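Long-range contacts in pyroglutatmate porin OpdO (PDB 2Y0K), which probably acts as an outer-membrane porin of the OprD family, providing Pseudomonas aeruginosa with a channel for small solutes, apparently including pyroglutamate: residues E17-Y22 with L44-S49; S107-K112 with L140-I145; F169-I174 with K204-Q209. All coordinates share one frame; numbering follows the deposited sequence.

Interaction 1: residues E17-Y22 with L44-S49. With C8E ((hydroxyethyloxy)tri(ethyloxy)octane), chain K.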
loop_
_atom_site.group_PDB
_atom_site.type_symbol
_atom_site.label_atom_id
_atom_site.label_comp_id
_atom_site.label_asym_id
_atom_site.label_seq_id
_atom_site.Cartn_x
_atom_site.Cartn_y
_atom_site.Cartn_z
ATOM N N GLU A 17 13.372 -13.521 4.156
ATOM C CA GLU A 17 13.686 -12.124 4.398
ATOM C C GLU A 17 13.762 -11.876 5.892
ATOM O O GLU A 17 12.894 -12.326 6.637
ATOM C CB GLU A 17 12.656 -11.197 3.752
ATOM C CG GLU A 17 13.007 -9.724 3.947
ATOM C CD GLU A 17 11.879 -8.763 3.588
ATOM O OE1 GLU A 17 10.913 -9.190 2.915
ATOM O OE2 GLU A 17 11.967 -7.576 3.981
ATOM N N LEU A 18 14.816 -11.181 6.320
ATOM C CA LEU A 18 14.975 -10.779 7.714
ATOM C C LEU A 18 14.691 -9.295 7.858
ATOM O O LEU A 18 15.169 -8.482 7.067
ATOM C CB LEU A 18 16.402 -11.042 8.208
ATOM C CG LEU A 18 16.897 -12.478 8.348
ATOM C CD1 LEU A 18 16.110 -13.182 9.408
ATOM C CD2 LEU A 18 16.798 -13.228 7.031
ATOM N N ARG A 19 13.921 -8.939 8.875
ATOM C CA ARG A 19 13.693 -7.531 9.176
ATOM C C ARG A 19 13.936 -7.230 10.639
ATOM O O ARG A 19 13.338 -7.845 11.527
ATOM C CB ARG A 19 12.265 -7.118 8.834
ATOM C CG ARG A 19 11.894 -7.263 7.386
ATOM C CD ARG A 19 10.535 -6.627 7.165
ATOM N NE ARG A 19 10.124 -6.685 5.774
ATOM C CZ ARG A 19 8.865 -6.557 5.372
ATOM N NH1 ARG A 19 7.902 -6.383 6.266
ATOM N NH2 ARG A 19 8.567 -6.618 4.081
ATOM N N ASN A 20 14.821 -6.282 10.895
ATOM C CA ASN A 20 14.935 -5.743 12.229
ATOM C C ASN A 20 14.369 -4.324 12.188
ATOM O O ASN A 20 14.710 -3.531 11.314
ATOM C CB ASN A 20 16.384 -5.772 12.703
ATOM C CG ASN A 20 16.519 -5.422 14.165
ATOM O OD1 ASN A 20 16.711 -4.256 14.511
ATOM N ND2 ASN A 20 16.410 -6.431 15.042
ATOM N N PHE A 21 13.486 -4.021 13.127
ATOM C CA PHE A 21 12.620 -2.872 12.998
ATOM C C PHE A 21 12.479 -2.100 14.307
ATOM O O PHE A 21 12.015 -2.635 15.317
ATOM C CB PHE A 21 11.253 -3.332 12.494
ATOM C CG PHE A 21 10.251 -2.221 12.327
ATOM C CD1 PHE A 21 10.272 -1.418 11.208
ATOM C CD2 PHE A 21 9.276 -1.995 13.287
ATOM C CE1 PHE A 21 9.352 -0.388 11.048
ATOM C CE2 PHE A 21 8.345 -0.970 13.131
ATOM C CZ PHE A 21 8.390 -0.165 12.006
ATOM N N TYR A 22 12.894 -0.839 14.284
ATOM C CA TYR A 22 12.706 0.050 15.422
ATOM C C TYR A 22 11.760 1.162 15.041
ATOM O O TYR A 22 11.880 1.767 13.973
ATOM C CB TYR A 22 14.028 0.649 15.904
ATOM C CG TYR A 22 13.822 1.643 17.022
ATOM C CD1 TYR A 22 13.297 1.243 18.245
ATOM C CD2 TYR A 22 14.129 2.980 16.853
ATOM C CE1 TYR A 22 13.096 2.152 19.268
ATOM C CE2 TYR A 22 13.935 3.900 17.875
ATOM C CZ TYR A 22 13.422 3.479 19.076
ATOM O OH TYR A 22 13.230 4.391 20.080
ATOM N N LEU A 44 10.357 -13.646 7.183
ATOM C CA LEU A 44 9.326 -13.846 6.185
ATOM C C LEU A 44 9.806 -14.883 5.179
ATOM O O LEU A 44 10.739 -14.630 4.424
ATOM C CB LEU A 44 9.024 -12.534 5.454
ATOM C CG LEU A 44 8.594 -11.329 6.307
ATOM C CD1 LEU A 44 9.795 -10.491 6.784
ATOM C CD2 LEU A 44 7.640 -10.457 5.518
ATOM N N LEU A 45 9.176 -16.051 5.181
ATOM C CA LEU A 45 9.527 -17.109 4.236
ATOM C C LEU A 45 8.476 -17.137 3.137
ATOM O O LEU A 45 7.297 -17.335 3.408
ATOM C CB LEU A 45 9.587 -18.460 4.950
ATOM C CG LEU A 45 10.008 -19.708 4.164
ATOM C CD1 LEU A 45 11.473 -19.632 3.715
ATOM C CD2 LEU A 45 9.779 -20.956 5.014
ATOM N N ARG A 46 8.900 -16.890 1.907
ATOM C CA ARG A 46 7.981 -16.896 0.773
ATOM C C ARG A 46 8.236 -18.115 -0.108
ATOM O O ARG A 46 9.362 -18.333 -0.570
ATOM C CB ARG A 46 8.100 -15.604 -0.046
ATOM C CG ARG A 46 7.730 -14.330 0.728
ATOM C CD ARG A 46 7.940 -13.045 -0.107
ATOM N NE ARG A 46 7.481 -11.828 0.578
ATOM C CZ ARG A 46 8.266 -11.016 1.292
ATOM N NH1 ARG A 46 9.559 -11.289 1.444
ATOM N NH2 ARG A 46 7.762 -9.930 1.865
ATOM N N LEU A 47 7.193 -18.912 -0.319
ATOM C CA LEU A 47 7.293 -20.119 -1.133
ATOM C C LEU A 47 6.313 -20.080 -2.293
ATOM O O LEU A 47 5.106 -19.968 -2.097
ATOM C CB LEU A 47 7.030 -21.363 -0.292
ATOM C CG LEU A 47 7.934 -21.494 0.932
ATOM C CD1 LEU A 47 7.508 -22.639 1.844
ATOM C CD2 LEU A 47 9.373 -21.669 0.471
ATOM N N GLU A 48 6.845 -20.180 -3.505
ATOM C CA GLU A 48 6.023 -20.157 -4.704
ATOM C C GLU A 48 6.298 -21.398 -5.565
ATOM O O GLU A 48 7.374 -21.537 -6.137
ATOM C CB GLU A 48 6.290 -18.867 -5.485
ATOM C CG GLU A 48 5.717 -18.854 -6.889
ATOM C CD GLU A 48 6.108 -17.605 -7.668
ATOM O OE1 GLU A 48 6.619 -16.647 -7.044
ATOM O OE2 GLU A 48 5.902 -17.583 -8.903
ATOM N N SER A 49 5.327 -22.304 -5.630
ATOM C CA SER A 49 5.465 -23.534 -6.409
ATOM C C SER A 49 5.306 -23.278 -7.903
ATOM O O SER A 49 4.875 -22.195 -8.334
ATOM C CB SER A 49 4.398 -24.545 -5.997
ATOM O OG SER A 49 3.153 -24.230 -6.607
HETATM C C1 C8E K . 13.108 -0.098 23.467
HETATM C C2 C8E K . 14.635 -0.088 23.312
HETATM C C3 C8E K . 14.954 0.249 21.852
HETATM C C4 C8E K . 16.413 0.626 21.618
HETATM C C5 C8E K . 17.057 -0.287 20.577
HETATM C C6 C8E K . 17.028 0.323 19.172
HETATM C C7 C8E K . 18.072 -0.345 18.277
HETATM C C8 C8E K . 18.105 0.270 16.875
HETATM O O9 C8E K . 17.906 -0.722 15.890
HETATM C C10 C8E K . 19.079 -1.013 15.163
#
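Leu44 lays its two methyl branches across the side chain of Arg19, with CD2 4.0 Å above the guanidinium plane and over its centre, while CD1 of Leu44 rests 3.9 Å from CG of Arg19. The two side chains run at about a right angle, and the leucine thus acts as a greasy lid on one face of a charged group whose edge is left for polar partners. One of these is Glu17. Its CG stands anti to the backbone N (chi1 -178°) and the rest of the chain is extended, which carries the carboxylate past Leu44 to a point between two arginines. OE2 of Glu17 takes the NE hydrogen of Arg19 at 2.7 Å, close to the guanidinium plane but well above the plane of the carboxylate. OE1 of Glu17 accepts from NH1 of Arg46 at 2.9 Å, met nearly along the C-O direction; here carboxylate and guanidinium are almost coplanar, 23° apart, and NH2 of Arg46 adds a weak second bond. The shared carboxylate probably offsets the proximity of Arg19 NH2 and Arg46 NH2, 4.1 Å apart. Arg19 gains further support from Asp127, by a salt bridge, and from the backbone O of Leu130.

Beneath this network, Glu17 and Leu44 form an antiparallel hydrogen-bonded pair, each N bonded to the other's O at 2.9 Å. On the other face of the strand, a detergent carbon, C6, lies over the ring of Tyr22, offset toward its rim. A charged network on one side of a hairpin and detergent on the other are characteristic of the wall of a transmembrane porin beta-barrel, polar toward the lumen and lipid-facing outside.

Interaction 2: residues S107-K112 with L140-I145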
loop_
_atom_site.group_PDB
_atom_site.type_symbol
_atom_site.label_atom_id
_atom_site.label_comp_id
_atom_site.label_asym_id
_atom_site.label_seq_id
_atom_site.Cartn_x
_atom_site.Cartn_y
_atom_site.Cartn_z
ATOM N N SER A 107 -3.568 -19.892 -19.655
ATOM C CA SER A 107 -2.787 -18.970 -20.455
ATOM C C SER A 107 -1.920 -18.171 -19.483
ATOM O O SER A 107 -1.153 -18.756 -18.715
ATOM C CB SER A 107 -3.707 -18.060 -21.266
ATOM O OG SER A 107 -3.057 -17.577 -22.431
ATOM N N ASN A 108 -2.047 -16.848 -19.482
ATOM C CA ASN A 108 -1.264 -16.044 -18.543
ATOM C C ASN A 108 -2.095 -15.397 -17.434
ATOM O O ASN A 108 -1.618 -14.517 -16.714
ATOM C CB ASN A 108 -0.411 -15.006 -19.277
ATOM C CG ASN A 108 0.824 -15.623 -19.922
ATOM O OD1 ASN A 108 1.853 -15.803 -19.269
ATOM N ND2 ASN A 108 0.719 -15.959 -21.208
ATOM N N SER A 109 -3.331 -15.857 -17.295
ATOM C CA SER A 109 -4.239 -15.350 -16.280
ATOM C C SER A 109 -4.158 -16.203 -15.014
ATOM O O SER A 109 -3.922 -17.405 -15.091
ATOM C CB SER A 109 -5.662 -15.319 -16.829
ATOM O OG SER A 109 -5.697 -14.531 -18.000
ATOM N N LEU A 110 -4.363 -15.574 -13.859
ATOM C CA LEU A 110 -4.110 -16.211 -12.573
ATOM C C LEU A 110 -5.214 -15.981 -11.548
ATOM O O LEU A 110 -5.691 -14.860 -11.349
ATOM C CB LEU A 110 -2.772 -15.740 -12.001
ATOM C CG LEU A 110 -2.255 -16.435 -10.736
ATOM C CD1 LEU A 110 -1.943 -17.905 -11.000
ATOM C CD2 LEU A 110 -1.005 -15.729 -10.224
ATOM N N LEU A 111 -5.610 -17.072 -10.908
ATOM C CA LEU A 111 -6.569 -17.060 -9.829
ATOM C C LEU A 111 -5.869 -17.509 -8.556
ATOM O O LEU A 111 -5.188 -18.536 -8.544
ATOM C CB LEU A 111 -7.720 -18.020 -10.131
ATOM C CG LEU A 111 -8.632 -18.246 -8.921
ATOM C CD1 LEU A 111 -9.339 -16.970 -8.548
ATOM C CD2 LEU A 111 -9.656 -19.352 -9.157
ATOM N N LYS A 112 -6.030 -16.750 -7.480
ATOM C CA LYS A 112 -5.467 -17.148 -6.195
ATOM C C LYS A 112 -6.555 -17.174 -5.147
ATOM O O LYS A 112 -7.439 -16.325 -5.150
ATOM C CB LYS A 112 -4.374 -16.188 -5.743
ATOM C CG LYS A 112 -3.184 -16.063 -6.652
ATOM C CD LYS A 112 -2.145 -15.179 -5.970
ATOM C CE LYS A 112 -1.170 -14.591 -6.962
ATOM N NZ LYS A 112 0.030 -14.037 -6.285
ATOM N N LEU A 140 -8.410 -12.532 -8.735
ATOM C CA LEU A 140 -8.327 -13.005 -10.112
ATOM C C LEU A 140 -7.696 -11.930 -10.993
ATOM O O LEU A 140 -8.207 -10.812 -11.083
ATOM C CB LEU A 140 -9.723 -13.390 -10.601
ATOM C CG LEU A 140 -9.971 -13.984 -11.991
ATOM C CD1 LEU A 140 -10.265 -12.888 -12.963
ATOM C CD2 LEU A 140 -8.841 -14.893 -12.499
ATOM N N ASP A 141 -6.550 -12.253 -11.586
ATOM C CA ASP A 141 -5.868 -11.352 -12.503
ATOM C C ASP A 141 -5.955 -11.911 -13.919
ATOM O O ASP A 141 -5.361 -12.949 -14.228
ATOM C CB ASP A 141 -4.386 -11.183 -12.132
ATOM C CG ASP A 141 -4.178 -10.397 -10.844
ATOM O OD1 ASP A 141 -4.174 -11.018 -9.759
ATOM O OD2 ASP A 141 -3.996 -9.160 -10.910
ATOM N N VAL A 142 -6.691 -11.228 -14.782
ATOM C CA VAL A 142 -6.761 -11.630 -16.178
ATOM C C VAL A 142 -5.616 -10.991 -16.946
ATOM O O VAL A 142 -5.434 -9.772 -16.899
ATOM C CB VAL A 142 -8.092 -11.223 -16.830
ATOM C CG1 VAL A 142 -8.109 -11.652 -18.289
ATOM C CG2 VAL A 142 -9.257 -11.852 -16.077
ATOM N N GLN A 143 -4.844 -11.818 -17.644
ATOM C CA GLN A 143 -3.703 -11.335 -18.412
ATOM C C GLN A 143 -4.146 -10.219 -19.347
ATOM O O GLN A 143 -5.290 -10.215 -19.809
ATOM C CB GLN A 143 -3.097 -12.481 -19.234
ATOM C CG GLN A 143 -3.920 -12.858 -20.472
ATOM C CD GLN A 143 -3.701 -14.303 -20.917
ATOM O OE1 GLN A 143 -4.594 -15.143 -20.800
ATOM N NE2 GLN A 143 -2.511 -14.592 -21.429
ATOM N N GLU A 144 -3.240 -9.286 -19.637
ATOM C CA GLU A 144 -3.521 -8.209 -20.592
ATOM C C GLU A 144 -3.937 -8.769 -21.952
ATOM O O GLU A 144 -3.235 -9.594 -22.535
ATOM C CB GLU A 144 -2.329 -7.249 -20.733
ATOM C CG GLU A 144 -2.448 -6.275 -21.914
ATOM C CD GLU A 144 -1.659 -4.974 -21.728
ATOM O OE1 GLU A 144 -1.350 -4.603 -20.572
ATOM O OE2 GLU A 144 -1.369 -4.311 -22.748
ATOM N N ILE A 145 -5.087 -8.312 -22.447
ATOM C CA ILE A 145 -5.696 -8.872 -23.650
ATOM C C ILE A 145 -5.377 -8.057 -24.900
ATOM O O ILE A 145 -4.595 -8.489 -25.756
ATOM C CB ILE A 145 -7.225 -9.076 -23.475
ATOM C CG1 ILE A 145 -7.571 -10.564 -23.493
ATOM C CG2 ILE A 145 -8.027 -8.354 -24.545
ATOM C CD1 ILE A 145 -7.173 -11.306 -22.236
#
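A chi1 of 76° places CG of Gln143 between its own backbone N and carbonyl carbon, and the extended chain beyond CG then sends the terminal amide across to residues 107-109. Ser109 answers with OG beside its backbone N (chi1 -57°), a setting that brings the hydroxyl to both ends of the glutamine. Ser109 OG accepts the backbone N-H of Gln143 at 2.9 Å in a fairly straight bond, and donates to OE1 of the same residue at 3.1 Å, arriving from above the carbonyl plane. One hydroxyl therefore ties the glutamine's main chain to its side chain.

Farther out, NE2 of Gln143 donates to OG of Ser107 at 3.2 Å, with the hydroxyl nearly in the amide plane. The backbone N of Asn108 gives OE1 a weak bond of 3.3 Å. NE2 of Gln143 comes doubtfully close to Asn108, which makes the fine placing of this amide uncertain; as modelled, the two amide planes are turned 70° from each other.

Regular strand pairing takes over next to the turn. Leu110 and Asp141 form a hydrogen-bonded pair, each N reaching the other's O at 2.8 Å, and the following pair, Leu111 with Leu140, is non-hydrogen-bonded. On the face of these two leucines, CB of Leu111 meets CD2 of Leu140 at 4.1 Å. Asp141, on the other face, directs OD2 to a salt bridge with Arg151.

The glutamine thus pins the short turn between strands 95-106 and 109-113 to the chain leaving strand 138-142. Strand 109-113 is flanked by 95-106 and 138-142, and strand 138-142 passes the sheet on to 148-159, where Leu150 packs against Val142.

Interaction 3: residues F169-I174 with K204-Q209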
loop_
_atom_site.group_PDB
_atom_site.type_symbol
_atom_site.label_atom_id
_atom_site.label_comp_id
_atom_site.label_asym_id
_atom_site.label_seq_id
_atom_site.Cartn_x
_atom_site.Cartn_y
_atom_site.Cartn_z
ATOM N N PHE A 169 -13.863 -6.811 8.503
ATOM C CA PHE A 169 -13.420 -5.482 8.132
ATOM C C PHE A 169 -14.212 -4.396 8.845
ATOM O O PHE A 169 -15.359 -4.614 9.268
ATOM C CB PHE A 169 -13.619 -5.263 6.632
ATOM C CG PHE A 169 -13.018 -6.327 5.753
ATOM C CD1 PHE A 169 -11.660 -6.328 5.469
ATOM C CD2 PHE A 169 -13.829 -7.289 5.156
ATOM C CE1 PHE A 169 -11.113 -7.289 4.630
ATOM C CE2 PHE A 169 -13.293 -8.251 4.318
ATOM C CZ PHE A 169 -11.926 -8.254 4.056
ATOM N N SER A 170 -13.597 -3.221 8.969
ATOM C CA SER A 170 -14.336 -1.976 9.187
ATOM C C SER A 170 -13.703 -0.933 8.276
ATOM O O SER A 170 -12.743 -1.231 7.564
ATOM C CB SER A 170 -14.288 -1.523 10.652
ATOM O OG SER A 170 -12.955 -1.502 11.117
ATOM N N ALA A 171 -14.233 0.283 8.291
ATOM C CA ALA A 171 -13.703 1.338 7.441
ATOM C C ALA A 171 -12.919 2.360 8.252
ATOM O O ALA A 171 -13.285 2.684 9.379
ATOM C CB ALA A 171 -14.835 2.017 6.680
ATOM N N ASN A 172 -11.839 2.874 7.676
ATOM C CA ASN A 172 -11.055 3.913 8.336
ATOM C C ASN A 172 -11.920 5.122 8.746
ATOM O O ASN A 172 -12.698 5.651 7.936
ATOM C CB ASN A 172 -9.897 4.350 7.432
ATOM C CG ASN A 172 -8.829 5.127 8.181
ATOM O OD1 ASN A 172 -8.640 6.331 7.959
ATOM N ND2 ASN A 172 -8.126 4.441 9.082
ATOM N N ARG A 173 -11.781 5.544 10.001
ATOM C CA ARG A 173 -12.547 6.669 10.564
ATOM C C ARG A 173 -14.038 6.363 10.718
ATOM O O ARG A 173 -14.643 6.656 11.754
ATOM C CB ARG A 173 -12.390 7.944 9.721
ATOM C CG ARG A 173 -11.017 8.608 9.783
ATOM C CD ARG A 173 -11.040 9.921 9.001
ATOM N NE ARG A 173 -9.725 10.559 8.977
ATOM C CZ ARG A 173 -8.815 10.355 8.029
ATOM N NH1 ARG A 173 -9.069 9.534 7.016
ATOM N NH2 ARG A 173 -7.648 10.968 8.094
ATOM N N ILE A 174 -14.618 5.773 9.678
ATOM C CA ILE A 174 -16.060 5.571 9.585
ATOM C C ILE A 174 -16.630 4.446 10.463
ATOM O O ILE A 174 -17.759 4.531 10.931
ATOM C CB ILE A 174 -16.465 5.380 8.110
ATOM C CG1 ILE A 174 -16.573 6.752 7.431
ATOM C CG2 ILE A 174 -17.779 4.632 7.990
ATOM C CD1 ILE A 174 -16.061 6.735 6.000
ATOM N N LYS A 204 -19.221 -4.554 1.993
ATOM C CA LYS A 204 -20.607 -4.899 2.239
ATOM C C LYS A 204 -21.135 -4.352 3.565
ATOM O O LYS A 204 -20.519 -4.525 4.620
ATOM C CB LYS A 204 -20.794 -6.415 2.167
ATOM C CG LYS A 204 -22.240 -6.835 1.988
ATOM C CD LYS A 204 -22.385 -8.332 2.128
ATOM C CE LYS A 204 -23.842 -8.727 2.094
ATOM N NZ LYS A 204 -23.994 -10.206 2.154
ATOM N N ASP A 205 -22.285 -3.692 3.490
ATOM C CA ASP A 205 -22.956 -3.143 4.667
ATOM C C ASP A 205 -22.268 -1.920 5.267
ATOM O O ASP A 205 -22.668 -1.424 6.328
ATOM C CB ASP A 205 -23.180 -4.229 5.717
ATOM C CG ASP A 205 -24.042 -5.358 5.194
ATOM O OD1 ASP A 205 -25.248 -5.123 4.961
ATOM O OD2 ASP A 205 -23.508 -6.472 4.996
ATOM N N ILE A 206 -21.243 -1.427 4.580
ATOM C CA ILE A 206 -20.641 -0.162 4.966
ATOM C C ILE A 206 -20.684 0.843 3.820
ATOM O O ILE A 206 -21.432 1.816 3.883
ATOM C CB ILE A 206 -19.207 -0.338 5.493
ATOM C CG1 ILE A 206 -19.203 -1.364 6.630
ATOM C CG2 ILE A 206 -18.646 1.006 5.948
ATOM C CD1 ILE A 206 -17.837 -1.609 7.253
ATOM N N TYR A 207 -19.902 0.620 2.764
ATOM C CA TYR A 207 -19.872 1.599 1.683
ATOM C C TYR A 207 -19.740 0.993 0.294
ATOM O O TYR A 207 -19.392 -0.168 0.142
ATOM C CB TYR A 207 -18.769 2.649 1.922
ATOM C CG TYR A 207 -17.358 2.119 1.770
ATOM C CD1 TYR A 207 -16.796 1.931 0.502
ATOM C CD2 TYR A 207 -16.589 1.804 2.884
ATOM C CE1 TYR A 207 -15.500 1.451 0.350
ATOM C CE2 TYR A 207 -15.287 1.315 2.740
ATOM C CZ TYR A 207 -14.748 1.139 1.473
ATOM O OH TYR A 207 -13.461 0.637 1.327
ATOM N N ARG A 208 -20.055 1.793 -0.717
ATOM C CA ARG A 208 -19.747 1.448 -2.095
ATOM C C ARG A 208 -18.843 2.529 -2.625
ATOM O O ARG A 208 -19.032 3.697 -2.312
ATOM C CB ARG A 208 -20.998 1.405 -2.956
ATOM C CG ARG A 208 -21.986 0.364 -2.563
ATOM C CD ARG A 208 -23.164 0.369 -3.524
ATOM N NE ARG A 208 -24.350 -0.193 -2.888
ATOM C CZ ARG A 208 -25.594 0.136 -3.211
ATOM N NH1 ARG A 208 -25.816 1.027 -4.172
ATOM N NH2 ARG A 208 -26.614 -0.423 -2.570
ATOM N N GLN A 209 -17.878 2.143 -3.450
ATOM C CA GLN A 209 -16.936 3.105 -4.008
ATOM C C GLN A 209 -16.580 2.758 -5.438
ATOM O O GLN A 209 -16.462 1.593 -5.797
ATOM C CB GLN A 209 -15.674 3.152 -3.157
ATOM C CG GLN A 209 -14.671 4.224 -3.535
ATOM C CD GLN A 209 -13.532 4.265 -2.540
ATOM O OE1 GLN A 209 -12.990 3.219 -2.171
ATOM N NE2 GLN A 209 -13.178 5.467 -2.071
#
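Ile206 is where the segment 204-209 first touches 169-174, just after the chain has turned through Lys204, whose backbone O is held by Ser178 OG. The side chain of Ile206 splits its contacts between two branches. CG1 stands beside the backbone N (chi1 -54°) and the chain runs on fully extended, so CD1 ends over the backbone of the other segment, 4.0 Å from CA of Ser170. The short branch meets two side chains farther along: CG2 of Ile206 lies 4.0 Å from CB of Ala171 and 4.3 Å from CG2 of Ile174.

Ile206 and Tyr207 together face Leu203 on the adjacent strand, a classic beta bulge at the tight turn joining strands 194-203 and 207-219. The family is one of antiparallel beta-barrels, and this hairpin joins two consecutive strands of the wall. Segment 169-174 belongs to the link between strands 148-159 and 175-189, and its contact with the bulge is purely apolar.

Tyr207 comes next, its CG lodged between backbone N and carbonyl carbon (chi1 70°). That rotation brings one edge of the ring to Ala171, whose CB lies near the ring plane and 4.0 Å from CE2; this is an edge contact, not a methyl over the aromatic face. Ala171 CB is accordingly wedged against both Ile206 and Tyr207. Beyond the tyrosine the strand runs on through Arg208, which forms a salt bridge with Asp238. The tyrosine side chain also touches Phe181 of strand 175-189.

How the interactions relate
All three contacts belong to one curling antiparallel barrel wall, yet they use different chemistry. Interaction 1 is buried and joins neighbouring strands of a hairpin, with charged groups compensating one another. Interaction 2 lies at the surface, where a glutamine and two serines extend strand pairing into adjoining turns. Interaction 3, buried again, brings an inter-strand connection against a bulged hairpin by apolar contact alone. Interactions 1 and 2 come nearest, about 7 Å between closest atoms, and are linked through the chain: the connection that supplies Asp127 and Leu130 to interaction 1 runs between segments 107-112 and 140-145. Interaction 3 stands apart, its centre about 31 Å from that of interaction 1.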